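Local coordinates for protein aspartate aminotransferase (Leishmania major, PDB 4H51) that probably catalyses the pyridoxal-phosphate-dependent transfer of an amino group from aspartate to 2-oxoglutarate, working as a homodimer, at residues 32-36 with 49-53; 87-93 with 111-115; 225-229 with 246-250; 337-341 with 364-368. One frame throughout, in Å; residues are numbered along the deposited sequence. Where two conformers were deposited one is given.

Contact 1: 32-36 with 49-53; sequences IFDLA and LVIGA
Val50 and Ile51 lie against one side of helix 31-41, and Val50 makes the larger share of the meeting. From its CB, which sits 4.0 Å from Ala36 N, the side chain forks. The CG1 branch, anti to the backbone N (chi1 -177°), runs in against the helix backbone and comes to 3.4 Å from Ile32 O. That carbonyl already accepts the helical bond from Ala36 N, so the methyl packs beside a satisfied oxygen. The CG2 branch goes to Leu35, stopping 3.7 Å from its CG and nearly as close to CD2. Ile51 starts off to the side, then its tip turns back to the helix: CG1 passes CG2 of Ile32 at 3.9 Å, and CD1 reaches 3.6 Å from Ala36 CB. The same CD1 stands over the centre of the Phe33 ring, a CH-pi contact 4.3 Å from the centroid and 7° off the normal. Phe33 and Ile51 also pack on Leu84 and Tyr83 of the second subunit, which places this seam beside the dimer interface. Since methyls pack on methyls, a ring face and the helix backbone, with no polar pair joining the segments, shape rather than bond direction fits the loop to the helix.

Contact 2: 87-93 with 111-115; sequences SGYQPFI and VAVQT
Gln114 reaches from strand 110-116 into the turn that opens helix 90-101 and grips it twice. Its backbone N gives a hydrogen bond to Ser87 O (2.8 Å), and its side-chain OE1 accepts one from Tyr89 N (2.9 Å). The second is almost straight at 174°, with the donor tilted somewhat from the carbonyl plane. CG anti to the backbone N (chi1 178°) and an extended chain beyond it carry the amide that far. Between the two bonds lies Gly88, whose CA is 3.5 Å from OE1 and packs closely on the Gln114 side chain. Close packing continues on the helix, where Ile93 CG2 meets Ala112 CB at 3.5 Å and Phe92 CE2 lies 3.9 Å from Gln114 CG, ring and amide planes 73° apart. The side toward Tyr89 is looser: apart from its N-H, this partly exposed N-cap residue touches the strand segment with CB, 3.7 Å from Gln114 OE1, and its ring leads away to a cation-pi contact with Arg311. Ser87 OG is held by Asp295 of helix 287-299. Helix 307-318 packs on Phe92 and Gln114, while strand 274-280 pairs antiparallel with strand 110-116, an outermost strand of the large sheet within the chain.

Contact 3: 225-229 with 246-250; sequences QVFFD and AARLF
Phe228 and Phe250 form the aromatic centre of this contact between strand 225-230 and helix 245-252, an edge-to-face pair. The edge of Phe228 points at the face of Phe250, with centroids 4.9 Å apart and planes at 64°. CZ of Phe228 stands 3.6 Å above the Phe250 plane, over its centre, while CE2 comes equally near to Phe250 CD2. Both rings leave their backbones with CG anti to the carbonyl carbon, which sends each into the gap between strand and helix.

Aliphatic packing fills in around the rings. Val226, two residues before Phe228 on the same side of the strand, puts CG2 at the edge of the Phe250 ring, in its plane and 3.9 Å from CE2. Its other methyl, CG1, lies over a face of Phe228 toward the rim, so one valine touches both aromatics. Ala246 CB approaches Phe228 CZ at 4.1 Å, and the backbone of Ala247 comes closer still, its CA 3.8 Å from Phe228 CE2. With these small residues beside the ring, the axes of segments 225-229 and 246-250 run roughly antiparallel (157°) and come to 10.6 Å at their closest.

Polar groups look elsewhere. Asp229, next after Phe228, turns its OD2 to His150, near the cofactor-bearing modified residue at position 265. Leu195 and Leu259 on the flanking parallel strands also pack on Phe228. The segments therefore meet through rings, aliphatic groups and the helix backbone, with no polar pair between them, an apolar layer between helix and central sheet behind the active-site face of the strand.

Contact 4: 337-341 with 364-368; sequences IRTMR and IGMFS
Arg341 of helix 320-350 turns its guanidinium edge to the carbonyls of Gly365 and Phe367, in the bend leading into the small two-stranded antiparallel sheet of strands 367-369 and 392-394. Its chain is extended from CG to NE, and a turn at chi4 (-73°) sets the plane so that NH2 falls between the two oxygens. NH2 donates to Phe367 O at 2.7 Å, nearly straight (163°), and to Gly365 O at the same distance but more bent (145°). Phe367 O lies in the guanidinium plane, whereas Gly365 O is tilted from it; from the carbonyls' side, NH2 stands above both their planes. NH1 adds a weak bond to Phe367 O and a hydrogen bond to Val360 O. The backbone of Ile364 covers one face of the group. Ile337, one turn earlier on the helix, comes in alongside with CG2, 3.4 Å from Gly365 O, while its CD1 extends toward Met366 CG. A buried, probably positive group thus ties two carbonyls of the bend, and Val360 O before it, to helix 320-350, and these bonds hold its rotation. The remaining donor, Arg341 NE, gives a hydrogen bond to a water at 2.9 Å, which also takes a weak one from Gly365 N.

In the fold
Along the chain the four contacts follow in series, each closing before the next opens. Contacts 2 and 3 share the large, mostly parallel central sheet, through strands 110-116 and 225-230, with centres about 19 Å apart; they belong to the large domain that carries the cofactor lysine. Contacts 1 and 4, about 16 Å apart between centres, touch directly: Met366 SD lies 3.3 Å from Gly52 C, and the Phe367 ring packs on Gly52. They bring an N-terminal segment and the later part of the chain together, consistent with the smaller domain that class I aminotransferases build from both chain ends. Contacts 2 and 4 lie on opposite sides of the chain's centre, about 31 Å apart between centres.

Contact 1: 32-36 with 49-53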
# COMPACT_ATOMS: atom_id res chain seq x y z
N ILE B 32 -13.42 15.24 0.95
CA ILE B 32 -14.30 14.21 1.49
C ILE B 32 -13.84 13.72 2.87
O ILE B 32 -14.66 13.66 3.79
CB ILE B 32 -14.40 13.00 0.50
CG1 ILE B 32 -15.13 13.43 -0.79
CG2 ILE B 32 -15.10 11.80 1.13
CD1 ILE B 32 -16.36 14.29 -0.54
N PHE B 33 -12.55 13.36 3.04
CA PHE B 33 -12.06 12.97 4.39
C PHE B 33 -12.16 14.14 5.40
O PHE B 33 -12.44 13.90 6.61
CB PHE B 33 -10.64 12.35 4.36
CG PHE B 33 -10.62 10.87 4.08
CD1 PHE B 33 -11.11 10.35 2.87
CD2 PHE B 33 -10.12 9.96 5.03
CE1 PHE B 33 -11.09 8.98 2.61
CE2 PHE B 33 -10.10 8.59 4.76
CZ PHE B 33 -10.60 8.10 3.56
N ASP B 34 -11.97 15.38 4.92
CA ASP B 34 -12.10 16.54 5.80
C ASP B 34 -13.54 16.74 6.27
O ASP B 34 -13.76 16.90 7.48
CB ASP B 34 -11.56 17.82 5.15
CG ASP B 34 -10.66 18.63 6.09
OD1 ASP B 34 -9.91 17.99 6.87
OD2 ASP B 34 -10.69 19.90 6.05
N LEU B 35 -14.53 16.72 5.36
CA LEU B 35 -15.98 16.92 5.73
C LEU B 35 -16.48 15.77 6.61
O LEU B 35 -17.22 16.00 7.55
CB LEU B 35 -16.88 17.14 4.49
CG LEU B 35 -18.40 17.43 4.60
CD1 LEU B 35 -18.75 18.79 5.13
CD2 LEU B 35 -19.06 17.23 3.22
N ALA B 36 -15.98 14.56 6.36
CA ALA B 36 -16.23 13.38 7.20
C ALA B 36 -15.74 13.63 8.65
O ALA B 36 -16.44 13.28 9.61
CB ALA B 36 -15.57 12.13 6.60
N LEU B 49 -23.56 11.84 6.38
CA LEU B 49 -23.68 11.14 5.11
C LEU B 49 -22.55 11.43 4.10
O LEU B 49 -22.79 11.42 2.88
CB LEU B 49 -25.03 11.48 4.46
CG LEU B 49 -26.24 11.44 5.41
CD1 LEU B 49 -27.49 11.92 4.69
CD2 LEU B 49 -26.39 10.02 5.97
N VAL B 50 -21.34 11.64 4.61
CA VAL B 50 -20.19 12.04 3.74
C VAL B 50 -19.52 10.89 3.05
O VAL B 50 -19.78 10.70 1.84
CB VAL B 50 -19.14 12.88 4.48
CG1 VAL B 50 -18.04 13.30 3.50
CG2 VAL B 50 -19.81 14.08 5.15
N ILE B 51 -18.68 10.11 3.74
CA ILE B 51 -18.02 8.96 3.12
C ILE B 51 -18.95 7.85 2.76
O ILE B 51 -19.85 7.52 3.53
CB ILE B 51 -16.86 8.35 4.02
CG1 ILE B 51 -15.69 9.29 4.05
CG2 ILE B 51 -16.38 7.00 3.49
CD1 ILE B 51 -14.66 8.93 5.11
N GLY B 52 -18.73 7.26 1.60
CA GLY B 52 -19.41 6.07 1.16
C GLY B 52 -19.03 4.80 1.94
O GLY B 52 -18.37 3.91 1.39
N ALA B 53 -19.48 4.71 3.19
CA ALA B 53 -19.26 3.54 4.03
C ALA B 53 -20.64 3.07 4.56
O ALA B 53 -21.45 3.89 4.96
CB ALA B 53 -18.31 3.87 5.17

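Contact 2: 87-93 with 111-115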
# COMPACT_ATOMS: atom_id res chain seq x y z
N SER B 87 3.36 -10.06 -6.06
CA SER B 87 2.04 -9.98 -6.65
C SER B 87 0.93 -10.18 -5.61
O SER B 87 -0.22 -9.88 -5.88
CB SER B 87 1.87 -11.07 -7.69
OG SER B 87 2.78 -10.95 -8.75
N GLY B 88 1.27 -10.70 -4.43
CA GLY B 88 0.25 -10.95 -3.41
C GLY B 88 -0.16 -12.41 -3.29
O GLY B 88 0.54 -13.32 -3.76
N TYR B 89 -1.28 -12.62 -2.60
CA TYR B 89 -1.69 -13.94 -2.17
C TYR B 89 -2.52 -14.56 -3.31
O TYR B 89 -3.66 -14.16 -3.54
CB TYR B 89 -2.50 -13.88 -0.87
CG TYR B 89 -2.88 -15.23 -0.27
CD1 TYR B 89 -1.93 -16.23 -0.08
CD2 TYR B 89 -4.20 -15.50 0.08
CE1 TYR B 89 -2.28 -17.47 0.45
CE2 TYR B 89 -4.56 -16.73 0.62
CZ TYR B 89 -3.60 -17.70 0.79
OH TYR B 89 -3.94 -18.93 1.33
N GLN B 90 -1.94 -15.55 -3.99
CA GLN B 90 -2.55 -16.07 -5.23
C GLN B 90 -3.97 -16.63 -5.06
O GLN B 90 -4.80 -16.39 -5.93
CB GLN B 90 -1.66 -17.11 -5.92
CG GLN B 90 -1.91 -17.25 -7.43
CD GLN B 90 -1.83 -15.95 -8.19
OE1 GLN B 90 -0.87 -15.19 -8.03
NE2 GLN B 90 -2.81 -15.67 -9.02
N PRO B 91 -4.26 -17.35 -3.95
CA PRO B 91 -5.62 -17.84 -3.80
C PRO B 91 -6.66 -16.70 -3.73
O PRO B 91 -7.77 -16.78 -4.34
CB PRO B 91 -5.55 -18.69 -2.52
CG PRO B 91 -4.15 -19.19 -2.49
CD PRO B 91 -3.34 -18.01 -3.00
N PHE B 92 -6.31 -15.63 -3.02
CA PHE B 92 -7.17 -14.45 -3.00
C PHE B 92 -7.35 -13.93 -4.41
O PHE B 92 -8.47 -13.70 -4.89
CB PHE B 92 -6.57 -13.34 -2.13
CG PHE B 92 -7.19 -11.99 -2.37
CD1 PHE B 92 -8.51 -11.78 -2.02
CD2 PHE B 92 -6.50 -10.98 -2.96
CE1 PHE B 92 -9.11 -10.57 -2.27
CE2 PHE B 92 -7.09 -9.75 -3.21
CZ PHE B 92 -8.40 -9.55 -2.85
N ILE B 93 -6.25 -13.74 -5.11
CA ILE B 93 -6.31 -13.13 -6.44
C ILE B 93 -7.23 -13.93 -7.38
O ILE B 93 -8.09 -13.36 -8.05
CB ILE B 93 -4.92 -13.01 -7.09
CG1 ILE B 93 -4.00 -12.04 -6.30
CG2 ILE B 93 -5.04 -12.59 -8.58
CD1 ILE B 93 -2.54 -12.29 -6.60
N VAL B 111 -4.11 -11.63 -16.49
CA VAL B 111 -2.96 -11.39 -15.62
C VAL B 111 -3.47 -10.51 -14.49
O VAL B 111 -4.18 -9.51 -14.74
CB VAL B 111 -1.70 -10.87 -16.40
CG1 VAL B 111 -2.06 -9.77 -17.37
CG2 VAL B 111 -0.54 -10.45 -15.50
N ALA B 112 -3.17 -10.90 -13.25
CA ALA B 112 -3.73 -10.19 -12.11
C ALA B 112 -2.76 -10.17 -10.93
O ALA B 112 -2.01 -11.13 -10.74
CB ALA B 112 -5.05 -10.85 -11.67
N VAL B 113 -2.80 -9.09 -10.15
CA VAL B 113 -2.06 -8.96 -8.91
C VAL B 113 -2.99 -8.43 -7.83
O VAL B 113 -4.03 -7.74 -8.15
CB VAL B 113 -0.84 -7.98 -9.03
CG1 VAL B 113 0.26 -8.51 -9.98
CG2 VAL B 113 -1.27 -6.58 -9.49
N GLN B 114 -2.62 -8.72 -6.58
CA GLN B 114 -3.22 -8.10 -5.42
C GLN B 114 -2.72 -6.65 -5.31
O GLN B 114 -1.55 -6.34 -5.59
CB GLN B 114 -2.89 -8.93 -4.15
CG GLN B 114 -3.43 -8.34 -2.86
CD GLN B 114 -3.10 -9.14 -1.66
OE1 GLN B 114 -2.81 -10.33 -1.80
NE2 GLN B 114 -3.18 -8.53 -0.45
N THR B 115 -3.60 -5.76 -4.90
CA THR B 115 -3.29 -4.34 -4.78
C THR B 115 -3.74 -3.80 -3.43
O THR B 115 -4.46 -4.46 -2.70
CB THR B 115 -4.04 -3.53 -5.86
OG1 THR B 115 -5.47 -3.75 -5.70
CG2 THR B 115 -3.56 -3.95 -7.29

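Contact 3: 225-229 with 246-250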
# COMPACT_ATOMS: atom_id res chain seq x y z
N GLN B 225 -8.56 1.99 -24.94
CA GLN B 225 -8.34 1.15 -23.76
C GLN B 225 -9.43 1.41 -22.74
O GLN B 225 -9.66 2.57 -22.30
CB GLN B 225 -7.00 1.46 -23.10
CG GLN B 225 -6.72 0.68 -21.81
CD GLN B 225 -6.49 -0.80 -22.06
OE1 GLN B 225 -5.69 -1.19 -22.94
NE2 GLN B 225 -7.20 -1.66 -21.30
N VAL B 226 -10.06 0.32 -22.32
CA VAL B 226 -11.04 0.40 -21.20
C VAL B 226 -10.38 0.05 -19.87
O VAL B 226 -9.76 -1.01 -19.71
CB VAL B 226 -12.26 -0.52 -21.45
CG1 VAL B 226 -13.18 -0.58 -20.25
CG2 VAL B 226 -13.06 -0.07 -22.70
N PHE B 227 -10.57 0.91 -18.88
CA PHE B 227 -10.16 0.69 -17.48
C PHE B 227 -11.39 0.80 -16.58
O PHE B 227 -11.86 1.88 -16.30
CB PHE B 227 -9.09 1.72 -17.10
CG PHE B 227 -8.37 1.47 -15.80
CD1 PHE B 227 -8.56 0.35 -15.06
CD2 PHE B 227 -7.43 2.41 -15.36
CE1 PHE B 227 -7.86 0.11 -13.88
CE2 PHE B 227 -6.72 2.19 -14.20
CZ PHE B 227 -6.93 1.04 -13.45
N PHE B 228 -11.90 -0.33 -16.13
CA PHE B 228 -13.04 -0.37 -15.22
C PHE B 228 -12.59 -0.14 -13.79
O PHE B 228 -11.62 -0.74 -13.32
CB PHE B 228 -13.79 -1.71 -15.30
CG PHE B 228 -14.79 -1.80 -16.43
CD1 PHE B 228 -15.92 -0.98 -16.43
CD2 PHE B 228 -14.65 -2.75 -17.44
CE1 PHE B 228 -16.86 -1.10 -17.45
CE2 PHE B 228 -15.56 -2.86 -18.45
CZ PHE B 228 -16.67 -1.99 -18.47
N ASP B 229 -13.31 0.72 -13.09
CA ASP B 229 -13.15 0.91 -11.67
C ASP B 229 -14.36 0.19 -11.08
O ASP B 229 -15.51 0.61 -11.31
CB ASP B 229 -13.17 2.40 -11.31
CG ASP B 229 -12.86 2.68 -9.85
OD1 ASP B 229 -13.01 1.73 -9.04
OD2 ASP B 229 -12.48 3.83 -9.51
N ALA B 246 -21.37 -5.40 -17.04
CA ALA B 246 -20.60 -4.56 -17.95
C ALA B 246 -19.24 -5.19 -18.24
O ALA B 246 -18.85 -5.36 -19.39
CB ALA B 246 -20.49 -3.13 -17.42
N ALA B 247 -18.48 -5.50 -17.19
CA ALA B 247 -17.19 -6.16 -17.35
C ALA B 247 -17.34 -7.46 -18.11
O ALA B 247 -16.51 -7.78 -18.97
CB ALA B 247 -16.55 -6.43 -15.97
N ARG B 248 -18.37 -8.26 -17.80
CA ARG B 248 -18.53 -9.57 -18.50
C ARG B 248 -18.88 -9.42 -19.96
O ARG B 248 -18.38 -10.17 -20.80
CB ARG B 248 -19.55 -10.52 -17.81
CG ARG B 248 -19.12 -10.93 -16.43
CD ARG B 248 -20.12 -11.80 -15.72
NE ARG B 248 -19.66 -12.09 -14.35
CZ ARG B 248 -20.39 -12.73 -13.46
NH1 ARG B 248 -21.57 -13.20 -13.81
NH2 ARG B 248 -19.91 -12.93 -12.25
N LEU B 249 -19.70 -8.42 -20.28
CA LEU B 249 -20.01 -8.09 -21.69
C LEU B 249 -18.81 -7.62 -22.45
O LEU B 249 -18.58 -8.06 -23.57
CB LEU B 249 -21.05 -6.96 -21.77
CG LEU B 249 -21.43 -6.35 -23.14
CD1 LEU B 249 -22.21 -7.31 -24.05
CD2 LEU B 249 -22.24 -5.10 -22.85
N PHE B 250 -18.03 -6.69 -21.86
CA PHE B 250 -16.83 -6.22 -22.54
C PHE B 250 -15.84 -7.37 -22.81
O PHE B 250 -15.22 -7.43 -23.87
CB PHE B 250 -16.17 -5.05 -21.77
CG PHE B 250 -16.87 -3.70 -21.92
CD1 PHE B 250 -18.25 -3.57 -21.86
CD2 PHE B 250 -16.13 -2.54 -22.04
CE1 PHE B 250 -18.86 -2.35 -21.94
CE2 PHE B 250 -16.75 -1.30 -22.14
CZ PHE B 250 -18.12 -1.21 -22.11

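Contact 4: 337-341 with 364-368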
# COMPACT_ATOMS: atom_id res chain seq x y z
N ILE B 337 -30.38 -0.29 1.92
CA ILE B 337 -30.15 0.97 1.19
C ILE B 337 -31.38 1.35 0.41
O ILE B 337 -31.80 2.52 0.41
CB ILE B 337 -28.94 0.88 0.24
CG1 ILE B 337 -27.65 0.66 1.07
CG2 ILE B 337 -28.82 2.16 -0.60
CD1 ILE B 337 -26.43 0.27 0.26
N ARG B 338 -31.98 0.38 -0.30
CA ARG B 338 -33.21 0.67 -1.01
C ARG B 338 -34.32 1.17 -0.12
O ARG B 338 -35.06 2.06 -0.53
CB ARG B 338 -33.74 -0.54 -1.77
CG ARG B 338 -32.98 -0.93 -3.01
CD ARG B 338 -33.69 -2.15 -3.62
NE ARG B 338 -32.63 -2.91 -4.19
CZ ARG B 338 -32.17 -4.09 -3.82
NH1 ARG B 338 -32.75 -4.91 -2.95
NH2 ARG B 338 -31.11 -4.50 -4.47
N THR B 339 -34.48 0.59 1.09
CA THR B 339 -35.49 1.02 2.04
C THR B 339 -35.24 2.46 2.49
O THR B 339 -36.19 3.22 2.66
CB THR B 339 -35.72 0.06 3.26
OG1 THR B 339 -34.66 0.14 4.24
CG2 THR B 339 -35.86 -1.38 2.78
N MET B 340 -33.97 2.85 2.62
CA MET B 340 -33.65 4.25 2.96
C MET B 340 -34.01 5.20 1.80
O MET B 340 -34.54 6.29 2.02
CB MET B 340 -32.15 4.36 3.34
CG MET B 340 -31.79 3.63 4.64
SD MET B 340 -32.71 4.17 6.09
CE MET B 340 -34.11 3.01 6.28
N ARG B 341 -33.77 4.78 0.58
CA ARG B 341 -34.09 5.66 -0.56
C ARG B 341 -35.62 5.84 -0.65
O ARG B 341 -36.14 6.94 -0.82
CB ARG B 341 -33.59 5.07 -1.87
CG ARG B 341 -32.11 4.90 -2.01
CD ARG B 341 -31.86 4.16 -3.31
NE ARG B 341 -30.43 4.03 -3.57
CZ ARG B 341 -29.63 5.02 -3.96
NH1 ARG B 341 -30.10 6.24 -4.17
NH2 ARG B 341 -28.33 4.78 -4.13
N ILE B 364 -28.78 4.11 -7.85
CA ILE B 364 -28.39 2.86 -7.23
C ILE B 364 -27.02 2.98 -6.57
O ILE B 364 -26.23 3.93 -6.87
CB ILE B 364 -28.48 1.66 -8.22
CG1 ILE B 364 -27.61 1.83 -9.46
CG2 ILE B 364 -29.91 1.45 -8.72
CD1 ILE B 364 -28.05 0.89 -10.57
N GLY B 365 -26.72 2.03 -5.68
CA GLY B 365 -25.46 1.96 -5.00
C GLY B 365 -25.54 2.74 -3.70
O GLY B 365 -26.62 2.87 -3.14
N MET B 366 -24.43 3.21 -3.21
CA MET B 366 -24.43 3.89 -1.91
C MET B 366 -24.96 5.31 -1.95
O MET B 366 -25.59 5.77 -0.99
CB MET B 366 -23.03 3.94 -1.37
CG MET B 366 -22.72 2.67 -0.60
SD MET B 366 -21.57 3.02 0.72
CE MET B 366 -21.63 1.30 1.26
N PHE B 367 -24.75 5.99 -3.08
CA PHE B 367 -25.04 7.42 -3.14
C PHE B 367 -26.36 7.83 -3.83
O PHE B 367 -26.98 7.07 -4.63
CB PHE B 367 -23.88 8.11 -3.81
CG PHE B 367 -22.56 7.87 -3.14
CD1 PHE B 367 -22.27 8.45 -1.90
CD2 PHE B 367 -21.57 7.13 -3.76
CE1 PHE B 367 -21.02 8.27 -1.30
CE2 PHE B 367 -20.32 6.95 -3.17
CZ PHE B 367 -20.03 7.51 -1.94
N SER B 368 -26.79 9.05 -3.49
CA SER B 368 -27.75 9.84 -4.25
C SER B 368 -27.00 11.15 -4.60
O SER B 368 -26.30 11.73 -3.75
CB SER B 368 -28.96 10.08 -3.35
OG SER B 368 -30.11 10.69 -3.95
O HOH W 1 -29.45 1.34 -4.03